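Local coordinates for flavoprotein (PDB 5V8S), which carries a mu-oxo-diiron centre and probably works as an FMN-dependent oxidoreductase in electron transfer, at residues H254-S257 / V258-D262; Y217-Y220 / I221-A225; R307-I310 / S311-L314. The protein carries 1 engineered substitution. One frame throughout, in Å; residues are numbered along the deposited sequence. Where two conformers were deposited one is given.

Three local contacts follow one another along the chain, interaction 2 (217-225) first, then interaction 1 (254-262) and interaction 3 (307-314). Interactions 1 and 2 have centres about 10 Å apart and touch: helix 248-260 lies against helix 218-228, with Ala259 CB 3.8 Å from Leu222 CD2 and Val256 CG2 3.7 Å from Ala225 CB. Interaction 3 stands apart, its centre about 19 Å from that of interaction 1 and about 24 Å from that of interaction 2, at the start of helix 310-316 in the flavodoxin-like part. Helix 196-214 has side-chain contacts with all three, so it helps join the diiron-bearing and flavodoxin-like parts of the chain.

Interaction 1: residues H254-S257 / V258-D262; sequences HYVS and VAKGD
His254 and Val258, one turn apart, meet in a CH-pi contact. Val258 CG2 sits over one face of the imidazole, displaced toward the rim, 4.0 Å from the ring centroid and nearest to NE2. The ring reaches that place because its CG stands anti to the backbone N (chi1 -174°), and NE2 is held by Thr207 OG1.

Backbone bonds carry the helix through to its end. Val258 N, Ala259 N and Lys260 N donate to the carbonyls of His254, Tyr255 and Val256, the last at 2.9 Å between Lys260 N and Val256 O. The chain then turns in a Schellman motif: Gly261 takes a positive phi (72°), and Asp262 N reaches back to Ser257 O at 3.1 Å. A water ties the turn again, donating to Asp262 O and weakly to Ser257 O. Among the side chains, Ser257 OG adds a weak bond of 3.3 Å to Asp262 OD2.

Around this helix end, Tyr255 and Val258 pack on helix 196-214, Tyr255 OH hydrogen-bonds Gly183 O, and Val256 and Ala259 rest on helix 218-228. Tyr351 OH hydrogen-bonds Val258 O just ahead of strand 354-360.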
ATOM      1  N   HIS A 254      26.218 -14.583   2.727  1.00 22.65           N
ATOM      2  CA  HIS A 254      25.288 -13.540   2.307  1.00 21.58           C
ATOM      3  C   HIS A 254      24.109 -13.440   3.269  1.00 21.69           C
ATOM      4  O   HIS A 254      23.722 -12.338   3.667  1.00 21.45           O
ATOM      5  CB  HIS A 254      24.801 -13.801   0.881  1.00 21.88           C
ATOM      6  CG  HIS A 254      23.954 -12.704   0.323  1.00 21.74           C
ATOM      7  ND1 HIS A 254      24.492 -11.531  -0.150  1.00 22.90           N
ATOM      8  CD2 HIS A 254      22.612 -12.590   0.184  1.00 21.50           C
ATOM      9  CE1 HIS A 254      23.517 -10.739  -0.565  1.00 23.12           C
ATOM     10  NE2 HIS A 254      22.369 -11.361  -0.384  1.00 22.17           N
ATOM     11  N   TYR A 255      23.541 -14.586   3.669  1.00 20.94           N
ATOM     12  CA  TYR A 255      22.443 -14.567   4.640  1.00 20.74           C
ATOM     13  C   TYR A 255      22.882 -13.868   5.922  1.00 20.92           C
ATOM     14  O   TYR A 255      22.163 -13.035   6.467  1.00 20.95           O
ATOM     15  CB  TYR A 255      21.964 -16.003   4.936  1.00 20.75           C
ATOM     16  CG  TYR A 255      20.720 -16.374   4.182  1.00 20.50           C
ATOM     17  CD1 TYR A 255      20.742 -16.532   2.798  1.00 20.73           C
ATOM     18  CD2 TYR A 255      19.510 -16.513   4.842  1.00 20.53           C
ATOM     19  CE1 TYR A 255      19.593 -16.824   2.091  1.00 20.08           C
ATOM     20  CE2 TYR A 255      18.356 -16.801   4.147  1.00 20.96           C
ATOM     21  CZ  TYR A 255      18.392 -16.953   2.779  1.00 20.14           C
ATOM     22  OH  TYR A 255      17.210 -17.226   2.120  1.00 19.72           O
ATOM     23  N   VAL A 256      24.089 -14.171   6.395  1.00 22.01           N
ATOM     24  CA  VAL A 256      24.581 -13.567   7.632  1.00 22.35           C
ATOM     25  C   VAL A 256      24.831 -12.075   7.444  1.00 22.11           C
ATOM     26  O   VAL A 256      24.499 -11.262   8.320  1.00 22.24           O
ATOM     27  CB  VAL A 256      25.838 -14.317   8.116  1.00 23.52           C
ATOM     28  CG1 VAL A 256      26.523 -13.552   9.237  1.00 25.01           C
ATOM     29  CG2 VAL A 256      25.460 -15.690   8.593  1.00 23.92           C
ATOM     30  N   SER A 257      25.412 -11.686   6.307  1.00 22.26           N
ATOM     31  CA  SER A 257      25.664 -10.272   6.042  1.00 22.28           C
ATOM     32  C   SER A 257      24.371  -9.463   6.010  1.00 22.27           C
ATOM     33  O   SER A 257      24.306  -8.351   6.551  1.00 22.37           O
ATOM     34  CB  SER A 257      26.396 -10.136   4.708  1.00 24.37           C
ATOM     35  OG  SER A 257      26.646  -8.782   4.434  1.00 29.69           O
ATOM     36  N   VAL A 258      23.334 -10.000   5.374  1.00 20.48           N
ATOM     37  CA  VAL A 258      22.045  -9.321   5.353  1.00 19.89           C
ATOM     38  C   VAL A 258      21.468  -9.244   6.758  1.00 20.13           C
ATOM     39  O   VAL A 258      20.966  -8.196   7.179  1.00 20.20           O
ATOM     40  CB  VAL A 258      21.092 -10.018   4.364  1.00 20.14           C
ATOM     41  CG1 VAL A 258      19.653  -9.483   4.494  1.00 20.58           C
ATOM     42  CG2 VAL A 258      21.599  -9.853   2.951  1.00 21.43           C
ATOM     43  N   ALA A 259      21.516 -10.346   7.505  1.00 21.18           N
ATOM     44  CA  ALA A 259      20.969 -10.344   8.858  1.00 22.00           C
ATOM     45  C   ALA A 259      21.663  -9.319   9.752  1.00 22.44           C
ATOM     46  O   ALA A 259      21.011  -8.677  10.589  1.00 23.58           O
ATOM     47  CB  ALA A 259      21.057 -11.744   9.464  1.00 21.79           C
ATOM     48  N   LYS A 260      22.985  -9.156   9.600  1.00 22.82           N
ATOM     49  CA  LYS A 260      23.722  -8.194  10.407  1.00 23.77           C
ATOM     50  C   LYS A 260      23.604  -6.780   9.865  1.00 23.57           C
ATOM     51  O   LYS A 260      23.950  -5.839  10.580  1.00 25.69           O
ATOM     52  CB  LYS A 260      25.209  -8.560  10.500  1.00 26.17           C
ATOM     53  CG  LYS A 260      25.454  -9.841  11.279  1.00 29.10           C
ATOM     54  CD  LYS A 260      26.860  -9.935  11.852  1.00 35.33           C
ATOM     55  CE  LYS A 260      27.899  -9.764  10.797  1.00 38.25           C
ATOM     56  NZ  LYS A 260      29.201 -10.458  11.155  1.00 39.58           N
ATOM     57  N   GLY A 261      23.154  -6.617   8.625  1.00 21.82           N
ATOM     58  CA  GLY A 261      23.081  -5.300   7.998  1.00 22.13           C
ATOM     59  C   GLY A 261      24.441  -4.728   7.641  1.00 23.32           C
ATOM     60  O   GLY A 261      24.648  -3.518   7.777  1.00 23.81           O
ATOM     61  N   ASP A 262      25.375  -5.559   7.178  1.00 23.88           N
ATOM     62  CA  ASP A 262      26.690  -5.063   6.772  1.00 24.78           C
ATOM     63  C   ASP A 262      26.532  -4.045   5.642  1.00 24.31           C
ATOM     64  O   ASP A 262      25.946  -4.375   4.597  1.00 24.71           O
ATOM     65  CB  ASP A 262      27.585  -6.200   6.281  1.00 27.19           C
ATOM     66  CG  ASP A 262      28.054  -7.126   7.399  1.00 31.58           C
ATOM     67  OD1 ASP A 262      27.897  -6.817   8.609  1.00 33.27           O
ATOM     68  OD2 ASP A 262      28.575  -8.188   7.038  1.00 33.89           O
TER
HETATM   69  O   HOH W   1      23.970  -6.400   4.246  1.00 23.38           O

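Interaction 2: residues Y217-Y220 / I221-A225; sequences YKNY and ILEGA
Glu223 lies alongside Tyr220 and Asn219, all three side chains pointing the same way from the early turns of helix 218-228. Its carboxylate approaches the Tyr220 ring obliquely, OE1 standing 4.1 Å from CD1 with the two planes 52° apart. The other oxygen, OE2, is also 4.1 Å from Asn219 ND2, and there the amide and carboxylate planes are turned 75° to each other. Both approaches are loose, a matter of neighbouring side chains rather than of a direct bond. Asn219 in turn sets its ND2 over one face of the Tyr220 ring, toward the rim. It gets there because its CG is tucked between the backbone N and the carbonyl carbon (chi1 75°), which turns the amide outward and back toward the start of the helix, beside the ring.

On the inner side, Ile221 closes over the start of the helix: its CB is 3.2 Å from Lys218 O, and CD1 comes to 4.0 Å from Lys218 CA. The backbone bonds change span along this stretch. Ile221 N reaches only three residues back to Lys218 O, at 3.0 Å, whereas Glu223 N and Gly224 N reach four back, to Asn219 O and Tyr220 O. The latter bond is short, 2.8 Å from Gly224 N to Tyr220 O.

Ile221 also packs on Ile210 and Ile214 of helix 196-214, while both tyrosine rings meet Trp161. Lys218 turns away to hydrogen-bond Asn350 O and make a cation-pi contact with Tyr351, and Tyr217 packs on Glu331 of the second subunit. This is a helix start in the metallo-beta-lactamase-type part of a flavodiiron protein, with the Tyr217 side chain about 10 Å from the mu-oxo-diiron centre.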
ATOM      1  N   TYR A 217      12.608 -11.937  11.757  1.00 18.91           N
ATOM      2  CA  TYR A 217      13.319 -12.914  12.578  1.00 19.87           C
ATOM      3  C   TYR A 217      14.798 -12.977  12.214  1.00 20.52           C
ATOM      4  O   TYR A 217      15.436 -14.023  12.345  1.00 20.98           O
ATOM      5  CB  TYR A 217      12.675 -14.291  12.421  1.00 20.28           C
ATOM      6  CG  TYR A 217      11.173 -14.279  12.646  1.00 20.38           C
ATOM      7  CD1 TYR A 217      10.653 -14.175  13.921  1.00 21.35           C
ATOM      8  CD2 TYR A 217      10.286 -14.357  11.578  1.00 21.06           C
ATOM      9  CE1 TYR A 217       9.276 -14.147  14.138  1.00 22.18           C
ATOM     10  CE2 TYR A 217       8.915 -14.325  11.780  1.00 22.46           C
ATOM     11  CZ  TYR A 217       8.413 -14.227  13.063  1.00 22.95           C
ATOM     12  OH  TYR A 217       7.046 -14.202  13.249  1.00 24.95           O
ATOM     13  N   LYS A 218      15.363 -11.861  11.750  1.00 21.61           N
ATOM     14  CA  LYS A 218      16.737 -11.902  11.258  1.00 22.43           C
ATOM     15  C   LYS A 218      17.722 -12.349  12.339  1.00 24.48           C
ATOM     16  O   LYS A 218      18.755 -12.949  12.021  1.00 24.56           O
ATOM     17  CB  LYS A 218      17.124 -10.563  10.617  1.00 22.32           C
ATOM     18  CG  LYS A 218      17.119  -9.378  11.541  1.00 21.64           C
ATOM     19  CD  LYS A 218      17.333  -8.099  10.739  1.00 21.66           C
ATOM     20  CE  LYS A 218      17.554  -6.876  11.622  1.00 24.19           C
ATOM     21  NZ  LYS A 218      16.584  -6.785  12.733  1.00 26.81           N
ATOM     22  N   ASN A 219      17.425 -12.098  13.617  1.00 26.65           N
ATOM     23  CA  ASN A 219      18.317 -12.580  14.669  1.00 29.61           C
ATOM     24  C   ASN A 219      18.396 -14.104  14.669  1.00 28.21           C
ATOM     25  O   ASN A 219      19.438 -14.679  15.023  1.00 28.89           O
ATOM     26  CB  ASN A 219      17.873 -12.051  16.036  1.00 34.21           C
ATOM     27  CG  ASN A 219      16.640 -12.765  16.576  1.00 40.11           C
ATOM     28  OD1 ASN A 219      15.496 -12.411  16.243  1.00 42.32           O
ATOM     29  ND2 ASN A 219      16.866 -13.780  17.415  1.00 42.89           N
ATOM     30  N   TYR A 220      17.329 -14.776  14.233  1.00 26.63           N
ATOM     31  CA  TYR A 220      17.333 -16.234  14.173  1.00 25.56           C
ATOM     32  C   TYR A 220      18.130 -16.763  12.986  1.00 23.24           C
ATOM     33  O   TYR A 220      18.513 -17.942  12.984  1.00 23.79           O
ATOM     34  CB  TYR A 220      15.895 -16.759  14.112  1.00 25.56           C
ATOM     35  CG  TYR A 220      15.152 -16.669  15.425  1.00 26.63           C
ATOM     36  CD1 TYR A 220      15.274 -17.670  16.385  1.00 28.93           C
ATOM     37  CD2 TYR A 220      14.309 -15.604  15.697  1.00 27.45           C
ATOM     38  CE1 TYR A 220      14.599 -17.583  17.587  1.00 30.94           C
ATOM     39  CE2 TYR A 220      13.634 -15.514  16.885  1.00 29.16           C
ATOM     40  CZ  TYR A 220      13.778 -16.503  17.828  1.00 31.36           C
ATOM     41  OH  TYR A 220      13.082 -16.404  19.008  1.00 34.00           O
ATOM     42  N   ILE A 221      18.400 -15.925  11.983  1.00 23.60           N
ATOM     43  CA  ILE A 221      19.337 -16.304  10.931  1.00 23.34           C
ATOM     44  C   ILE A 221      20.714 -16.490  11.530  1.00 24.67           C
ATOM     45  O   ILE A 221      21.412 -17.465  11.235  1.00 26.44           O
ATOM     46  CB  ILE A 221      19.359 -15.232   9.818  1.00 22.90           C
ATOM     47  CG1 ILE A 221      18.052 -15.248   9.038  1.00 23.24           C
ATOM     48  CG2 ILE A 221      20.562 -15.431   8.864  1.00 24.40           C
ATOM     49  CD1 ILE A 221      17.939 -14.078   8.067  1.00 23.99           C
ATOM     50  N   LEU A 222      21.119 -15.561  12.390  1.00 25.83           N
ATOM     51  CA  LEU A 222      22.430 -15.656  13.014  1.00 26.97           C
ATOM     52  C   LEU A 222      22.520 -16.884  13.907  1.00 28.48           C
ATOM     53  O   LEU A 222      23.528 -17.604  13.884  1.00 29.37           O
ATOM     54  CB  LEU A 222      22.701 -14.375  13.797  1.00 26.88           C
ATOM     55  CG  LEU A 222      22.628 -13.113  12.939  1.00 28.73           C
ATOM     56  CD1 LEU A 222      22.887 -11.896  13.802  1.00 30.45           C
ATOM     57  CD2 LEU A 222      23.624 -13.191  11.789  1.00 28.81           C
ATOM     58  N   GLU A 223      21.476 -17.148  14.693  1.00 30.04           N
ATOM     59  CA  GLU A 223      21.457 -18.356  15.519  1.00 31.27           C
ATOM     60  C   GLU A 223      21.494 -19.614  14.663  1.00 29.27           C
ATOM     61  O   GLU A 223      22.197 -20.576  14.997  1.00 30.39           O
ATOM     62  CB  GLU A 223      20.202 -18.378  16.392  1.00 36.83           C
ATOM     63  CG  GLU A 223      20.213 -17.413  17.548  1.00 43.73           C
ATOM     64  CD  GLU A 223      19.113 -17.712  18.556  1.00 50.27           C
ATOM     65  OE1 GLU A 223      18.572 -18.843  18.542  1.00 52.33           O
ATOM     66  OE2 GLU A 223      18.797 -16.817  19.367  1.00 52.70           O
ATOM     67  N   GLY A 224      20.713 -19.642  13.581  1.00 29.07           N
ATOM     68  CA  GLY A 224      20.697 -20.809  12.717  1.00 28.44           C
ATOM     69  C   GLY A 224      22.031 -21.047  12.039  1.00 28.88           C
ATOM     70  O   GLY A 224      22.498 -22.185  11.951  1.00 29.88           O
ATOM     71  N   ALA A 225      22.661 -19.979  11.544  1.00 29.62           N
ATOM     72  CA  ALA A 225      23.976 -20.124  10.928  1.00 31.42           C
ATOM     73  C   ALA A 225      24.993 -20.668  11.921  1.00 33.24           C
ATOM     74  O   ALA A 225      25.841 -21.489  11.560  1.00 33.76           O
ATOM     75  CB  ALA A 225      24.435 -18.778  10.375  1.00 31.78           C
TER

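Interaction 3: residues R307-I310 / S311-L314; sequences RPAI and SEIL
Ile313 packs back onto Pro308, its CD1 lying 4.1 Å from Pro308 CG with the two side chains crossing at a slant. Ile310, Ile313 and Leu314 make up the buried side of the helix start, and Pro308 stands at its border. The tight packing is at Leu314, which settles over the Ile310 carbonyl with CG 3.4 Å from Ile310 O, while its backbone N donates to that same oxygen. Ala309, at the N-cap position, contributes its carbonyl: Ile313 N bonds to Ala309 O at 3.2 Å, and Glu312 N adds a weak bond to it.

The opposite character appears at Ala309 CB and Glu312, both on partly exposed residues. Here the contact is looser, with Glu312 CG and Ser311 OG each 4.0 Å from Ala309 CB. The glutamate then bends at chi2 (-68°); its OE1 forms a salt bridge with Lys315 NZ and OE2 one with Lys208 NZ, which ties this side to helix 196-214. Ser311 OG turns to Glu45 O, and Glu45 OE2 accepts from Ile310 N, so an acid from strand 44-45 serves the first turn.

Pro308 and Ile313 face Tyr300 of strand 296-302, and Leu314 meets Ile345 of helix 336-348. Strand 296-302, helix 310-316 and strand 322-327 form a beta-alpha-beta crossover that passes strand 267-273, as in the 2-1-3-4-5 parallel sheet of the flavodoxin-like fold.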
ATOM      1  N   ARG A 307       4.898   5.277  -7.759  1.00 24.46           N
ATOM      2  CA  ARG A 307       4.653   4.494  -6.556  1.00 25.91           C
ATOM      3  C   ARG A 307       5.666   3.349  -6.563  1.00 25.88           C
ATOM      4  O   ARG A 307       5.531   2.428  -7.374  1.00 29.47           O
ATOM      5  CB  ARG A 307       3.217   3.975  -6.647  1.00 28.75           C
ATOM      6  CG  ARG A 307       2.780   2.910  -5.684  1.00 32.31           C
ATOM      7  CD  ARG A 307       2.430   3.446  -4.342  1.00 32.94           C
ATOM      8  NE  ARG A 307       1.529   4.602  -4.381  1.00 34.12           N
ATOM      9  CZ  ARG A 307       0.200   4.543  -4.340  1.00 33.23           C
ATOM     10  NH1 ARG A 307      -0.447   3.380  -4.260  1.00 34.24           N
ATOM     11  NH2 ARG A 307      -0.477   5.669  -4.325  1.00 31.55           N
ATOM     12  N   PRO A 308       6.684   3.371  -5.710  1.00 22.33           N
ATOM     13  CA  PRO A 308       7.611   2.236  -5.640  1.00 20.93           C
ATOM     14  C   PRO A 308       6.969   1.009  -5.032  1.00 19.60           C
ATOM     15  O   PRO A 308       5.994   1.078  -4.288  1.00 21.30           O
ATOM     16  CB  PRO A 308       8.731   2.737  -4.727  1.00 23.88           C
ATOM     17  CG  PRO A 308       8.160   3.863  -3.998  1.00 26.64           C
ATOM     18  CD  PRO A 308       7.140   4.483  -4.869  1.00 24.19           C
ATOM     19  N   ALA A 309       7.572  -0.123  -5.338  1.00 18.98           N
ATOM     20  CA  ALA A 309       7.228  -1.378  -4.687  1.00 19.12           C
ATOM     21  C   ALA A 309       7.866  -1.439  -3.308  1.00 18.32           C
ATOM     22  O   ALA A 309       9.065  -1.222  -3.161  1.00 18.85           O
ATOM     23  CB  ALA A 309       7.724  -2.554  -5.524  1.00 21.16           C
ATOM     24  N   ILE A 310       7.070  -1.795  -2.307  0.51 17.75           N
ATOM     25  CA  ILE A 310       7.594  -1.840  -0.950  0.51 17.06           C
ATOM     26  C   ILE A 310       8.654  -2.938  -0.814  0.51 17.33           C
ATOM     27  O   ILE A 310       9.596  -2.802  -0.022  0.51 18.50           O
ATOM     28  CB  ILE A 310       6.436  -1.990   0.055  0.51 16.84           C
ATOM     29  CG1 ILE A 310       5.279  -1.037  -0.305  0.51 15.87           C
ATOM     30  CG2 ILE A 310       6.930  -1.737   1.480  0.51 17.35           C
ATOM     31  CD1 ILE A 310       5.611   0.453  -0.346  0.51 16.30           C
ATOM     32  N   SER A 311       8.547  -4.019  -1.599  1.00 16.55           N
ATOM     33  CA  SER A 311       9.562  -5.073  -1.568  1.00 17.98           C
ATOM     34  C   SER A 311      10.917  -4.577  -2.052  1.00 18.08           C
ATOM     35  O   SER A 311      11.952  -5.071  -1.596  1.00 18.85           O
ATOM     36  CB  SER A 311       9.092  -6.256  -2.412  1.00 18.52           C
ATOM     37  OG  SER A 311       8.994  -5.903  -3.782  1.00 18.87           O
ATOM     38  N   GLU A 312      10.933  -3.619  -2.979  1.00 18.14           N
ATOM     39  CA  GLU A 312      12.192  -3.072  -3.469  1.00 19.58           C
ATOM     40  C   GLU A 312      12.815  -2.113  -2.463  1.00 19.47           C
ATOM     41  O   GLU A 312      14.038  -2.101  -2.289  1.00 20.45           O
ATOM     42  CB  GLU A 312      11.955  -2.368  -4.796  1.00 23.02           C
ATOM     43  CG  GLU A 312      11.604  -3.294  -5.929  1.00 27.65           C
ATOM     44  CD  GLU A 312      12.777  -4.178  -6.329  1.00 33.30           C
ATOM     45  OE1 GLU A 312      13.900  -3.647  -6.445  1.00 36.16           O
ATOM     46  OE2 GLU A 312      12.575  -5.381  -6.537  1.00 36.50           O
ATOM     47  N   ILE A 313      12.005  -1.296  -1.798  1.00 18.87           N
ATOM     48  CA  ILE A 313      12.527  -0.489  -0.698  1.00 18.51           C
ATOM     49  C   ILE A 313      13.202  -1.381   0.332  1.00 18.33           C
ATOM     50  O   ILE A 313      14.337  -1.135   0.750  1.00 19.10           O
ATOM     51  CB  ILE A 313      11.402   0.345  -0.063  1.00 17.27           C
ATOM     52  CG1 ILE A 313      10.849   1.348  -1.079  1.00 17.52           C
ATOM     53  CG2 ILE A 313      11.919   1.083   1.174  1.00 19.66           C
ATOM     54  CD1 ILE A 313       9.577   2.062  -0.639  1.00 17.89           C
ATOM     55  N   LEU A 314      12.506  -2.432   0.758  1.00 18.28           N
ATOM     56  CA  LEU A 314      13.003  -3.279   1.834  1.00 17.43           C
ATOM     57  C   LEU A 314      14.308  -3.956   1.441  1.00 17.66           C
ATOM     58  O   LEU A 314      15.230  -4.060   2.256  1.00 18.88           O
ATOM     59  CB  LEU A 314      11.929  -4.293   2.203  1.00 17.32           C
ATOM     60  CG  LEU A 314      10.747  -3.744   2.997  1.00 18.71           C
ATOM     61  CD1 LEU A 314       9.707  -4.802   3.121  1.00 19.94           C
ATOM     62  CD2 LEU A 314      11.158  -3.285   4.364  1.00 20.23           C
TER